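Local coordinates for aminotransferase class I and II (Streptococcus suis 89/1591, PDB 3OP7), which probably catalyses transfer of amino groups between amino acids and keto acids, using pyridoxal phosphate held as a Schiff base on a lysine, at residues 140-145 against 173-178; 158-163 against 188-193; 168-173 against 200-205; 196-201 against 302-307. All blocks are in the same frame, centred on the assembly; numbering follows the deposited sequence.

Contact 1. Residues 140-145 against 173-178; sequences WLPDLE and RTYLEE. With EDO (1,2-ethanediol), chain K.
A tyrosine reaching from the first turn of helix 173-184 makes a mixed apolar and polar contact with the chain where strand 141-142 turns into helix 144-150, at the rim of the central sheet. Tyr175 ends in a hydrogen bond from its OH to the backbone O of Pro142 (2.7 Å), with the hydroxyl standing above the carbonyl plane and the oxygen lying at the edge of the ring. CG of Tyr175 lies anti to the backbone N (chi1 -166°), which sends the ring away from its own helix and across to the other segment. Leu144 lies against the same ring: its CD1 is over one face, 3.9 Å from the ring centroid in a CH-pi contact, and its CG comes within 3.6 Å of Tyr175 CZ. Leu141 CD1 adds a looser approach, 4.1 Å from Tyr175 CD2. The short strand 141-142 lies at the edge of the central, mostly parallel sheet of this class I and II aminotransferase, and the helix is the crossover between strands 157-161 and 189-193, so the ring bridges sheet margin and crossover helix. Asp143 is the N-cap of helix 144-150, its OD1 accepting from Glu145 N at 2.9 Å. Beyond the ring, the carboxylate of Glu178 passes Leu144, with OE1 3.6 Å from CD1, while its OE2 forms a salt bridge with Arg148 of the same helix as Leu144.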
loop_
_atom_site.group_PDB
_atom_site.type_symbol
_atom_site.label_atom_id
_atom_site.label_comp_id
_atom_site.label_asym_id
_atom_site.label_seq_id
_atom_site.Cartn_x
_atom_site.Cartn_y
_atom_site.Cartn_z
ATOM N N TRP A 140 15.043 -23.721 15.414
ATOM C CA TRP A 140 14.304 -23.151 14.278
ATOM C C TRP A 140 15.164 -22.242 13.391
ATOM O O TRP A 140 14.639 -21.444 12.650
ATOM C CB TRP A 140 13.027 -22.376 14.687
ATOM C CG TRP A 140 11.852 -23.249 15.132
ATOM C CD1 TRP A 140 11.231 -23.216 16.345
ATOM C CD2 TRP A 140 11.149 -24.224 14.353
ATOM N NE1 TRP A 140 10.179 -24.114 16.374
ATOM C CE2 TRP A 140 10.111 -24.753 15.167
ATOM C CE3 TRP A 140 11.278 -24.694 13.047
ATOM C CZ2 TRP A 140 9.218 -25.730 14.708
ATOM C CZ3 TRP A 140 10.388 -25.655 12.582
ATOM C CH2 TRP A 140 9.391 -26.199 13.436
ATOM N N LEU A 141 16.484 -22.323 13.519
ATOM C CA LEU A 141 17.330 -21.610 12.609
ATOM C C LEU A 141 17.658 -22.487 11.401
ATOM O O LEU A 141 17.779 -23.721 11.507
ATOM C CB LEU A 141 18.602 -21.144 13.281
ATOM C CG LEU A 141 18.471 -20.197 14.461
ATOM C CD1 LEU A 141 19.828 -20.092 15.150
ATOM C CD2 LEU A 141 17.845 -18.867 14.010
ATOM N N PRO A 142 17.889 -21.853 10.257
ATOM C CA PRO A 142 18.320 -22.628 9.076
ATOM C C PRO A 142 19.810 -22.855 9.147
ATOM O O PRO A 142 20.459 -22.318 10.046
ATOM C CB PRO A 142 17.992 -21.697 7.926
ATOM C CG PRO A 142 18.317 -20.363 8.499
ATOM C CD PRO A 142 17.847 -20.410 9.937
ATOM N N ASP A 143 20.340 -23.701 8.269
ATOM C CA ASP A 143 21.726 -24.152 8.388
ATOM C C ASP A 143 22.583 -23.304 7.428
ATOM O O ASP A 143 22.408 -23.331 6.224
ATOM C CB ASP A 143 21.788 -25.647 8.051
ATOM C CG ASP A 143 23.177 -26.269 8.175
ATOM O OD1 ASP A 143 24.194 -25.592 8.486
ATOM O OD2 ASP A 143 23.237 -27.487 7.923
ATOM N N LEU A 144 23.519 -22.563 7.990
ATOM C CA LEU A 144 24.464 -21.779 7.188
ATOM C C LEU A 144 25.264 -22.634 6.208
ATOM O O LEU A 144 25.537 -22.157 5.101
ATOM C CB LEU A 144 25.377 -20.986 8.091
ATOM C CG LEU A 144 24.740 -19.835 8.869
ATOM C CD1 LEU A 144 25.627 -19.431 10.051
ATOM C CD2 LEU A 144 24.448 -18.631 7.894
ATOM N N GLU A 145 25.622 -23.883 6.569
ATOM C CA GLU A 145 26.268 -24.778 5.575
ATOM C C GLU A 145 25.359 -25.018 4.372
ATOM O O GLU A 145 25.841 -25.080 3.240
ATOM C CB GLU A 145 26.668 -26.140 6.157
ATOM C CG GLU A 145 27.679 -26.032 7.218
ATOM C CD GLU A 145 28.203 -27.389 7.671
ATOM O OE1 GLU A 145 27.628 -28.437 7.254
ATOM O OE2 GLU A 145 29.197 -27.384 8.426
ATOM N N ARG A 173 23.883 -11.753 16.609
ATOM C CA ARG A 173 24.999 -11.126 15.914
ATOM C C ARG A 173 25.989 -12.134 15.346
ATOM O O ARG A 173 26.395 -11.995 14.226
ATOM C CB ARG A 173 25.770 -10.185 16.854
ATOM C CG ARG A 173 27.038 -9.565 16.229
ATOM C CD ARG A 173 27.726 -8.603 17.200
ATOM N NE ARG A 173 26.939 -7.381 17.397
ATOM C CZ ARG A 173 26.968 -6.307 16.607
ATOM N NH1 ARG A 173 27.703 -6.257 15.509
ATOM N NH2 ARG A 173 26.249 -5.265 16.931
ATOM N N THR A 174 26.402 -13.110 16.140
ATOM C CA THR A 174 27.402 -14.095 15.676
ATOM C C THR A 174 26.894 -14.818 14.403
ATOM O O THR A 174 27.634 -14.994 13.431
ATOM C CB THR A 174 27.712 -15.105 16.759
ATOM O OG1 THR A 174 28.215 -14.404 17.909
ATOM C CG2 THR A 174 28.788 -16.127 16.307
ATOM N N TYR A 175 25.644 -15.252 14.448
ATOM C CA TYR A 175 24.982 -15.833 13.286
ATOM C C TYR A 175 24.885 -14.913 12.088
ATOM O O TYR A 175 25.233 -15.310 10.967
ATOM C CB TYR A 175 23.578 -16.298 13.667
ATOM C CG TYR A 175 22.947 -17.200 12.632
ATOM C CD1 TYR A 175 22.415 -16.698 11.473
ATOM C CD2 TYR A 175 22.886 -18.582 12.844
ATOM C CE1 TYR A 175 21.844 -17.557 10.516
ATOM C CE2 TYR A 175 22.290 -19.409 11.913
ATOM C CZ TYR A 175 21.809 -18.889 10.746
ATOM O OH TYR A 175 21.248 -19.729 9.831
ATOM N N LEU A 176 24.365 -13.695 12.301
ATOM C CA LEU A 176 24.240 -12.713 11.256
ATOM C C LEU A 176 25.563 -12.352 10.565
ATOM O O LEU A 176 25.577 -12.098 9.359
ATOM C CB LEU A 176 23.574 -11.406 11.763
ATOM C CG LEU A 176 22.110 -11.499 12.183
ATOM C CD1 LEU A 176 21.629 -10.220 12.915
ATOM C CD2 LEU A 176 21.147 -11.797 11.002
ATOM N N GLU A 177 26.641 -12.252 11.330
ATOM C CA GLU A 177 27.920 -11.914 10.773
ATOM C C GLU A 177 28.382 -13.015 9.801
ATOM O O GLU A 177 28.987 -12.693 8.768
ATOM C CB GLU A 177 28.969 -11.627 11.913
ATOM C CG GLU A 177 28.675 -10.218 12.517
ATOM C CD GLU A 177 29.546 -9.789 13.727
ATOM O OE1 GLU A 177 30.157 -10.634 14.370
ATOM O OE2 GLU A 177 29.542 -8.571 14.044
ATOM N N GLU A 178 28.108 -14.280 10.134
ATOM C CA GLU A 178 28.454 -15.412 9.275
ATOM C C GLU A 178 27.580 -15.437 8.000
ATOM O O GLU A 178 28.091 -15.655 6.884
ATOM C CB GLU A 178 28.421 -16.744 10.082
ATOM C CG GLU A 178 29.116 -17.871 9.332
ATOM C CD GLU A 178 29.221 -19.168 10.073
ATOM O OE1 GLU A 178 28.996 -19.225 11.299
ATOM O OE2 GLU A 178 29.519 -20.155 9.394
HETATM C C1 EDO K . 24.511 -1.760 17.008
HETATM O O1 EDO K . 25.671 -2.042 16.205
HETATM C C2 EDO K . 23.817 -3.063 17.403
HETATM O O2 EDO K . 22.386 -2.955 17.524
#

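Contact 2. Residues 158-163 against 188-193; sequences ICINNA and AYILSD
Asn161 and Asp193 lie side by side and point the same way from neighbouring parallel strands, their amide and carboxylate planes turned 50° apart. Instead of pairing with the carboxylate, the amide spends its ND2 on the backbone: ND2 donates to Asp193 O at 2.8 Å, with that oxygen in the amide plane but the donor above the carbonyl plane. Asn162 N reaches the same oxygen from the opposite face at 2.9 Å, and a water that also donates to Ala163 O gives it a third bond. Asn161 OD1 turns to Asn165 N. Cys159 and Leu191 share this face of the sheet, with SG 4.2 Å from CD2. On the other face, CG1 of Ile160 sits between its backbone N and carbonyl carbon (chi1 66°), which lays it against Ser192, 3.4 Å from OG, a hydroxyl hydrogen-bonded to Glu194 OE2. Its neighbour Ile190 meets it through CG2, and both isoleucines pack on Leu179 of helix 173-184. Five backbone bonds join the segments, among them an almost straight one from Ile160 N to Leu191 O (2.9 Å, 174°). Asp193 OD2 accepts from Asn94 and is hydrogen-bonded to pyridine N1 of the lysine-bound cofactor at position 222. This is the beta-alpha-beta crossover of a fold-type I PLP enzyme, with the aspartate that meets the pyridine nitrogen at its strand end.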
loop_
_atom_site.group_PDB
_atom_site.type_symbol
_atom_site.label_atom_id
_atom_site.label_comp_id
_atom_site.label_asym_id
_atom_site.label_seq_id
_atom_site.Cartn_x
_atom_site.Cartn_y
_atom_site.Cartn_z
ATOM N N ILE A 158 19.054 -12.460 -0.466
ATOM C CA ILE A 158 18.667 -13.411 0.532
ATOM C C ILE A 158 17.650 -12.705 1.433
ATOM O O ILE A 158 17.907 -11.568 1.893
ATOM C CB ILE A 158 19.864 -13.860 1.389
ATOM C CG1 ILE A 158 20.906 -14.559 0.521
ATOM C CG2 ILE A 158 19.420 -14.841 2.531
ATOM C CD1 ILE A 158 22.296 -14.662 1.181
ATOM N N CYS A 159 16.501 -13.348 1.631
ATOM C CA CYS A 159 15.439 -12.811 2.478
ATOM C C CYS A 159 15.354 -13.552 3.783
ATOM O O CYS A 159 15.274 -14.800 3.813
ATOM C CB CYS A 159 14.090 -12.864 1.747
ATOM S SG CYS A 159 14.012 -12.044 0.182
ATOM N N ILE A 160 15.387 -12.794 4.886
ATOM C CA ILE A 160 15.177 -13.322 6.211
ATOM C C ILE A 160 14.136 -12.500 6.971
ATOM O O ILE A 160 13.803 -11.384 6.584
ATOM C CB ILE A 160 16.491 -13.333 7.016
ATOM C CG1 ILE A 160 17.010 -11.911 7.303
ATOM C CG2 ILE A 160 17.573 -14.212 6.319
ATOM C CD1 ILE A 160 18.262 -11.937 8.293
ATOM N N ASN A 161 13.645 -13.052 8.077
ATOM C CA ASN A 161 12.647 -12.429 8.918
ATOM C C ASN A 161 13.222 -12.686 10.325
ATOM O O ASN A 161 13.381 -13.826 10.763
ATOM C CB ASN A 161 11.313 -13.122 8.634
ATOM C CG ASN A 161 10.107 -12.559 9.379
ATOM O OD1 ASN A 161 9.087 -13.279 9.487
ATOM N ND2 ASN A 161 10.161 -11.301 9.830
ATOM N N ASN A 162 13.579 -11.613 11.016
ATOM C CA ASN A 162 14.353 -11.704 12.244
ATOM C C ASN A 162 13.764 -10.737 13.293
ATOM O O ASN A 162 13.957 -9.522 13.181
ATOM C CB ASN A 162 15.819 -11.352 11.985
ATOM C CG ASN A 162 16.772 -12.018 12.991
ATOM O OD1 ASN A 162 16.513 -13.158 13.483
ATOM N ND2 ASN A 162 17.847 -11.310 13.350
ATOM N N ALA A 163 13.068 -11.238 14.327
ATOM C CA ALA A 163 12.717 -12.665 14.519
ATOM C C ALA A 163 11.750 -13.218 13.514
ATOM O O ALA A 163 11.048 -12.450 12.863
ATOM C CB ALA A 163 12.145 -12.852 15.936
ATOM N N ALA A 188 25.355 -10.099 -2.641
ATOM C CA ALA A 188 23.899 -10.258 -2.526
ATOM C C ALA A 188 23.352 -9.297 -1.477
ATOM O O ALA A 188 23.975 -9.067 -0.450
ATOM C CB ALA A 188 23.526 -11.720 -2.136
ATOM N N TYR A 189 22.182 -8.738 -1.729
ATOM C CA TYR A 189 21.507 -7.964 -0.720
ATOM C C TYR A 189 20.987 -8.955 0.268
ATOM O O TYR A 189 20.694 -10.098 -0.092
ATOM C CB TYR A 189 20.273 -7.294 -1.251
ATOM C CG TYR A 189 20.479 -6.245 -2.320
ATOM C CD1 TYR A 189 21.131 -5.084 -2.033
ATOM C CD2 TYR A 189 19.965 -6.433 -3.624
ATOM C CE1 TYR A 189 21.307 -4.098 -3.034
ATOM C CE2 TYR A 189 20.121 -5.470 -4.614
ATOM C CZ TYR A 189 20.785 -4.301 -4.311
ATOM O OH TYR A 189 20.934 -3.340 -5.296
ATOM N N ILE A 190 20.789 -8.499 1.486
ATOM C CA ILE A 190 20.013 -9.247 2.480
ATOM C C ILE A 190 18.857 -8.366 2.947
ATOM O O ILE A 190 19.066 -7.316 3.560
ATOM C CB ILE A 190 20.843 -9.704 3.707
ATOM C CG1 ILE A 190 21.977 -10.665 3.305
ATOM C CG2 ILE A 190 19.888 -10.395 4.718
ATOM C CD1 ILE A 190 22.968 -10.998 4.420
ATOM N N LEU A 191 17.638 -8.776 2.599
ATOM C CA LEU A 191 16.424 -8.104 3.034
ATOM C C LEU A 191 16.071 -8.790 4.351
ATOM O O LEU A 191 15.967 -10.041 4.411
ATOM C CB LEU A 191 15.294 -8.359 2.070
ATOM C CG LEU A 191 13.868 -7.948 2.530
ATOM C CD1 LEU A 191 13.825 -6.449 3.025
ATOM C CD2 LEU A 191 12.805 -8.185 1.418
ATOM N N SER A 192 15.969 -8.012 5.416
ATOM C CA SER A 192 15.583 -8.541 6.720
ATOM C C SER A 192 14.336 -7.826 7.268
ATOM O O SER A 192 14.362 -6.627 7.542
ATOM C CB SER A 192 16.760 -8.387 7.685
ATOM O OG SER A 192 16.457 -8.960 8.951
ATOM N N ASP A 193 13.223 -8.544 7.320
ATOM C CA ASP A 193 12.005 -8.053 7.904
ATOM C C ASP A 193 12.122 -8.220 9.430
ATOM O O ASP A 193 12.180 -9.349 9.973
ATOM C CB ASP A 193 10.820 -8.813 7.300
ATOM C CG ASP A 193 9.478 -8.519 7.980
ATOM O OD1 ASP A 193 9.432 -8.114 9.155
ATOM O OD2 ASP A 193 8.461 -8.842 7.362
HETATM O O HOH W 1 10.721 -9.772 12.338
#

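Contact 3. Residues 168-173 against 200-205; sequences GAVMDR and SELDVP. With EDO (1,2-ethanediol), chain F; EDO (1,2-ethanediol), chain K.
Arg173 and Asp203 hold each other by two bonds of different kinds. The backbone N of Arg173 donates to Asp203 O at 2.9 Å, while NE forms a salt bridge with OD2, also 2.9 Å away. NE comes to the syn side of OD2 but 33° out of the carboxylate plane, while OD2 lies in the guanidinium plane; the two planes stand 45° apart. NH1 forms a salt bridge with Glu177. The bend of the arginine at chi3 (-70°) turns its head back over Pro205, whose CG lies 3.9 Å above the centre of the guanidinium plane; Pro205 CD also touches Arg173 CB at 3.7 Å. Further along, Val170 and Val204 meet tip to tip, CG2 to CG1 at 3.6 Å, and Val170 CG1 presses tightly on Leu202 CD1 (3.4 Å). The two segments are irregular loops that follow strands 157-161 and 189-193, adjacent in the aminotransferase sheet, and the first leads into helix 173-184. Asp172 is the N-cap of that helix, with OD1 accepting from Tyr175 N, while its CB rests on Asp203 O at 3.4 Å. Behind Val170, Asn162 OD1 takes the backbone N of Met171, a selenomethionine here. Ser200 shapes the partner loop through an ST turn, its OG accepting from Leu202 N.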
loop_
_atom_site.group_PDB
_atom_site.type_symbol
_atom_site.label_atom_id
_atom_site.label_comp_id
_atom_site.label_asym_id
_atom_site.label_seq_id
_atom_site.Cartn_x
_atom_site.Cartn_y
_atom_site.Cartn_z
ATOM N N GLY A 168 9.206 -17.215 16.074
ATOM C CA GLY A 168 9.680 -16.307 17.095
ATOM C C GLY A 168 11.161 -16.438 17.358
ATOM O O GLY A 168 11.662 -15.812 18.309
ATOM N N ALA A 169 11.870 -17.295 16.596
ATOM C CA ALA A 169 13.309 -17.541 16.813
ATOM C C ALA A 169 14.137 -16.428 16.158
ATOM O O ALA A 169 13.725 -15.868 15.152
ATOM C CB ALA A 169 13.727 -18.905 16.203
ATOM N N VAL A 170 15.305 -16.129 16.717
ATOM C CA VAL A 170 16.087 -14.997 16.255
ATOM C C VAL A 170 17.539 -15.428 15.932
ATOM O O VAL A 170 18.091 -16.310 16.560
ATOM C CB VAL A 170 15.974 -13.854 17.327
ATOM C CG1 VAL A 170 16.952 -14.123 18.491
ATOM C CG2 VAL A 170 16.124 -12.499 16.760
HETATM N N MSE A 171 18.091 -14.837 14.882
HETATM C CA MSE A 171 19.524 -14.925 14.602
HETATM C C MSE A 171 20.254 -13.836 15.332
HETATM O O MSE A 171 20.031 -12.655 15.081
HETATM C CB MSE A 171 19.800 -14.743 13.113
HETATM C CG MSE A 171 19.141 -15.766 12.218
HETATM SE SE MSE A 171 19.069 -15.183 10.343
HETATM C CE MSE A 171 18.419 -16.849 9.595
ATOM N N ASP A 172 21.194 -14.210 16.158
ATOM C CA ASP A 172 21.959 -13.204 16.879
ATOM C C ASP A 172 23.112 -12.648 16.023
ATOM O O ASP A 172 23.302 -13.028 14.854
ATOM C CB ASP A 172 22.417 -13.736 18.241
ATOM C CG ASP A 172 23.427 -14.860 18.154
ATOM O OD1 ASP A 172 23.969 -15.176 17.082
ATOM O OD2 ASP A 172 23.697 -15.432 19.209
ATOM N N ARG A 173 23.883 -11.753 16.609
ATOM C CA ARG A 173 24.999 -11.126 15.914
ATOM C C ARG A 173 25.989 -12.134 15.346
ATOM O O ARG A 173 26.395 -11.995 14.226
ATOM C CB ARG A 173 25.770 -10.185 16.854
ATOM C CG ARG A 173 27.038 -9.565 16.229
ATOM C CD ARG A 173 27.726 -8.603 17.200
ATOM N NE ARG A 173 26.939 -7.381 17.397
ATOM C CZ ARG A 173 26.968 -6.307 16.607
ATOM N NH1 ARG A 173 27.703 -6.257 15.509
ATOM N NH2 ARG A 173 26.249 -5.265 16.931
ATOM N N SER A 200 14.459 -10.286 24.365
ATOM C CA SER A 200 15.413 -11.147 25.065
ATOM C C SER A 200 16.716 -10.411 25.336
ATOM O O SER A 200 16.907 -9.271 24.938
ATOM C CB SER A 200 15.705 -12.393 24.224
ATOM O OG SER A 200 16.705 -12.148 23.245
ATOM N N GLU A 201 17.621 -11.118 25.986
ATOM C CA GLU A 201 18.935 -10.525 26.264
ATOM C C GLU A 201 19.951 -10.781 25.143
ATOM O O GLU A 201 21.071 -10.257 25.198
ATOM C CB GLU A 201 19.479 -10.957 27.633
ATOM C CG GLU A 201 18.949 -10.097 28.775
ATOM C CD GLU A 201 19.698 -10.362 30.079
ATOM O OE1 GLU A 201 20.948 -10.291 30.074
ATOM O OE2 GLU A 201 19.048 -10.643 31.110
ATOM N N LEU A 202 19.554 -11.504 24.091
ATOM C CA LEU A 202 20.444 -11.753 22.957
ATOM C C LEU A 202 20.851 -10.452 22.275
ATOM O O LEU A 202 20.098 -9.474 22.235
ATOM C CB LEU A 202 19.791 -12.683 21.933
ATOM C CG LEU A 202 19.516 -14.128 22.372
ATOM C CD1 LEU A 202 18.652 -14.856 21.330
ATOM C CD2 LEU A 202 20.837 -14.826 22.525
ATOM N N ASP A 203 22.063 -10.459 21.718
ATOM C CA ASP A 203 22.556 -9.341 20.939
ATOM C C ASP A 203 22.035 -9.494 19.506
ATOM O O ASP A 203 22.514 -10.335 18.751
ATOM C CB ASP A 203 24.088 -9.339 20.972
ATOM C CG ASP A 203 24.709 -8.225 20.155
ATOM O OD1 ASP A 203 23.997 -7.335 19.631
ATOM O OD2 ASP A 203 25.933 -8.241 20.028
ATOM N N VAL A 204 21.035 -8.702 19.144
ATOM C CA VAL A 204 20.416 -8.872 17.854
ATOM C C VAL A 204 20.443 -7.553 17.090
ATOM O O VAL A 204 19.446 -6.801 17.075
ATOM C CB VAL A 204 18.979 -9.447 17.944
ATOM C CG1 VAL A 204 18.495 -9.851 16.604
ATOM C CG2 VAL A 204 18.923 -10.687 18.769
ATOM N N PRO A 205 21.557 -7.297 16.380
ATOM C CA PRO A 205 21.624 -6.118 15.550
ATOM C C PRO A 205 20.676 -6.239 14.370
ATOM O O PRO A 205 20.304 -7.349 13.960
ATOM C CB PRO A 205 23.080 -6.116 15.064
ATOM C CG PRO A 205 23.493 -7.569 15.085
ATOM C CD PRO A 205 22.802 -8.096 16.296
HETATM C C1 EDO F . 17.052 -18.111 19.309
HETATM O O1 EDO F . 15.665 -17.748 19.135
HETATM C C2 EDO F . 17.459 -19.257 18.375
HETATM O O2 EDO F . 16.626 -20.418 18.571
HETATM C C1 EDO K . 24.511 -1.760 17.008
HETATM O O1 EDO K . 25.671 -2.042 16.205
HETATM C C2 EDO K . 23.817 -3.063 17.403
HETATM O O2 EDO K . 22.386 -2.955 17.524
HETATM O O HOH W 2 23.808 -13.016 21.544
#

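Contact 4. Residues 196-201 against 302-307; sequences YRSFSE and RPAVVS. With EDO (1,2-ethanediol), chain I.
The two loops run at 133° to one another and are joined by one backbone bond, Phe199 N to Val305 O (3.1 Å). Ser198 supplies the second link: with OG anti to its backbone N (chi1 179°), the hydroxyl reaches Ala304 O at 2.7 Å. The same OG accepts from Ser200 N, forming an ST turn, and from Ser200 OG at 2.8 Å, so three bonds meet on it. Ala304 itself is the centre of an inverse gamma turn. These loops join the large PLP-binding sheet domain, after strand 189-193, to the small antiparallel sheet, in the loop between its strands 298-300 and 309-313. Val306 sets CG1 against the first loop, 3.4 Å from Arg197 O and 4.0 Å from Tyr196 CB, and Val305 CG1 lies 3.6 Å from Phe199 CB. Ser307 OG comes to the edge of the Tyr196 ring, 3.5 Å from CE1, and Ser307 OG and Tyr196 OH are both hydrogen-bonded to Val27 O.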
loop_
_atom_site.group_PDB
_atom_site.type_symbol
_atom_site.label_atom_id
_atom_site.label_comp_id
_atom_site.label_asym_id
_atom_site.label_seq_id
_atom_site.Cartn_x
_atom_site.Cartn_y
_atom_site.Cartn_z
ATOM N N TYR A 196 9.600 -7.960 14.363
ATOM C CA TYR A 196 9.701 -8.569 15.690
ATOM C C TYR A 196 11.038 -8.310 16.340
ATOM O O TYR A 196 12.000 -9.084 16.179
ATOM C CB TYR A 196 9.452 -10.078 15.659
ATOM C CG TYR A 196 8.022 -10.388 15.234
ATOM C CD1 TYR A 196 6.966 -10.090 16.088
ATOM C CD2 TYR A 196 7.732 -10.977 14.032
ATOM C CE1 TYR A 196 5.686 -10.367 15.754
ATOM C CE2 TYR A 196 6.431 -11.243 13.688
ATOM C CZ TYR A 196 5.427 -10.946 14.565
ATOM O OH TYR A 196 4.119 -11.224 14.282
ATOM N N ARG A 197 11.111 -7.185 17.042
ATOM C CA ARG A 197 12.250 -6.870 17.950
ATOM C C ARG A 197 12.245 -7.807 19.141
ATOM O O ARG A 197 11.284 -7.843 19.940
ATOM C CB ARG A 197 12.164 -5.421 18.468
ATOM C CG ARG A 197 13.420 -4.850 19.157
ATOM C CD ARG A 197 13.095 -3.788 20.240
ATOM N NE ARG A 197 14.190 -3.582 21.204
ATOM C CZ ARG A 197 14.165 -3.948 22.481
ATOM N NH1 ARG A 197 13.112 -4.557 22.999
ATOM N NH2 ARG A 197 15.217 -3.706 23.249
ATOM N N SER A 198 13.329 -8.553 19.310
ATOM C CA SER A 198 13.416 -9.385 20.456
ATOM C C SER A 198 13.522 -8.554 21.744
ATOM O O SER A 198 14.285 -7.599 21.810
ATOM C CB SER A 198 14.639 -10.314 20.362
ATOM O OG SER A 198 14.739 -11.125 21.514
ATOM N N PHE A 199 12.831 -9.013 22.786
ATOM C CA PHE A 199 12.934 -8.448 24.126
ATOM C C PHE A 199 13.785 -9.341 24.994
ATOM O O PHE A 199 13.855 -9.156 26.212
ATOM C CB PHE A 199 11.547 -8.276 24.764
ATOM C CG PHE A 199 10.790 -7.111 24.223
ATOM C CD1 PHE A 199 10.270 -7.158 22.929
ATOM C CD2 PHE A 199 10.568 -5.961 24.988
ATOM C CE1 PHE A 199 9.557 -6.107 22.392
ATOM C CE2 PHE A 199 9.830 -4.864 24.418
ATOM C CZ PHE A 199 9.324 -4.968 23.130
ATOM N N SER A 200 14.459 -10.286 24.365
ATOM C CA SER A 200 15.413 -11.147 25.065
ATOM C C SER A 200 16.716 -10.411 25.336
ATOM O O SER A 200 16.907 -9.271 24.938
ATOM C CB SER A 200 15.705 -12.393 24.224
ATOM O OG SER A 200 16.705 -12.148 23.245
ATOM N N GLU A 201 17.621 -11.118 25.986
ATOM C CA GLU A 201 18.935 -10.525 26.264
ATOM C C GLU A 201 19.951 -10.781 25.143
ATOM O O GLU A 201 21.071 -10.257 25.198
ATOM C CB GLU A 201 19.479 -10.957 27.633
ATOM C CG GLU A 201 18.949 -10.097 28.775
ATOM C CD GLU A 201 19.698 -10.362 30.079
ATOM O OE1 GLU A 201 20.948 -10.291 30.074
ATOM O OE2 GLU A 201 19.048 -10.643 31.110
ATOM N N ARG A 302 10.700 -22.201 22.746
ATOM C CA ARG A 302 10.301 -20.887 23.269
ATOM C C ARG A 302 10.835 -19.756 22.399
ATOM O O ARG A 302 12.038 -19.690 22.168
ATOM C CB ARG A 302 10.820 -20.738 24.713
ATOM C CG ARG A 302 10.381 -19.488 25.463
ATOM C CD ARG A 302 11.125 -19.416 26.770
ATOM N NE ARG A 302 10.675 -18.372 27.686
ATOM C CZ ARG A 302 11.245 -17.176 27.865
ATOM N NH1 ARG A 302 12.278 -16.780 27.144
ATOM N NH2 ARG A 302 10.752 -16.345 28.786
ATOM N N PRO A 303 9.943 -18.861 21.941
ATOM C CA PRO A 303 10.336 -17.726 21.086
ATOM C C PRO A 303 11.270 -16.779 21.832
ATOM O O PRO A 303 11.320 -16.794 23.054
ATOM C CB PRO A 303 9.018 -17.062 20.768
ATOM C CG PRO A 303 8.142 -17.388 21.935
ATOM C CD PRO A 303 8.509 -18.789 22.282
ATOM N N ALA A 304 11.990 -15.949 21.102
ATOM C CA ALA A 304 12.947 -15.051 21.724
ATOM C C ALA A 304 12.208 -13.787 22.267
ATOM O O ALA A 304 12.589 -12.679 21.947
ATOM C CB ALA A 304 14.030 -14.644 20.675
ATOM N N VAL A 305 11.214 -13.994 23.146
ATOM C CA VAL A 305 10.429 -12.911 23.770
ATOM C C VAL A 305 9.958 -11.946 22.671
ATOM O O VAL A 305 10.221 -10.741 22.695
ATOM C CB VAL A 305 11.196 -12.205 24.937
ATOM C CG1 VAL A 305 10.216 -11.456 25.849
ATOM C CG2 VAL A 305 12.033 -13.214 25.801
ATOM N N VAL A 306 9.237 -12.538 21.720
ATOM C CA VAL A 306 8.442 -11.824 20.734
ATOM C C VAL A 306 7.058 -12.456 20.702
ATOM O O VAL A 306 6.876 -13.600 21.106
ATOM C CB VAL A 306 9.113 -11.819 19.309
ATOM C CG1 VAL A 306 10.493 -11.104 19.352
ATOM C CG2 VAL A 306 9.281 -13.224 18.755
ATOM N N SER A 307 6.099 -11.739 20.153
ATOM C CA SER A 307 4.667 -12.094 20.242
ATOM C C SER A 307 4.170 -13.167 19.247
ATOM O O SER A 307 2.981 -13.140 18.857
ATOM C CB SER A 307 3.827 -10.786 20.049
ATOM O OG SER A 307 4.036 -10.129 18.786
HETATM C C1 EDO I . 13.421 -2.830 25.915
HETATM O O1 EDO I . 14.786 -2.897 25.510
HETATM C C2 EDO I . 13.344 -2.201 27.301
HETATM O O2 EDO I . 12.001 -2.254 27.797
#

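In the fold
Contacts 1, 2 and 3 interleave along the chain between residues 140 and 205, and contact 4 carries the line on to residues 302-307. Contact 2 lies within the central sheet, contact 1 reaches the sheet's end strand through the crossover helix 173-184, and their centres are about 12 Å apart. Contact 3 sits at the start of that helix and shares Arg173 with contact 1, their centres about 11 Å apart. Contacts 3 and 4 are the closest pair, centres about 8 Å apart, and share Ser200 and Glu201; Gly168 O and Ala304 N probably bond between them. Contacts 1 and 4 do not touch (centres about 17 Å apart, nearest atoms about 7 Å). The series thus leads from sheet rim past the end of strand 189-193, where Asp193 meets the cofactor, to the small antiparallel sheet.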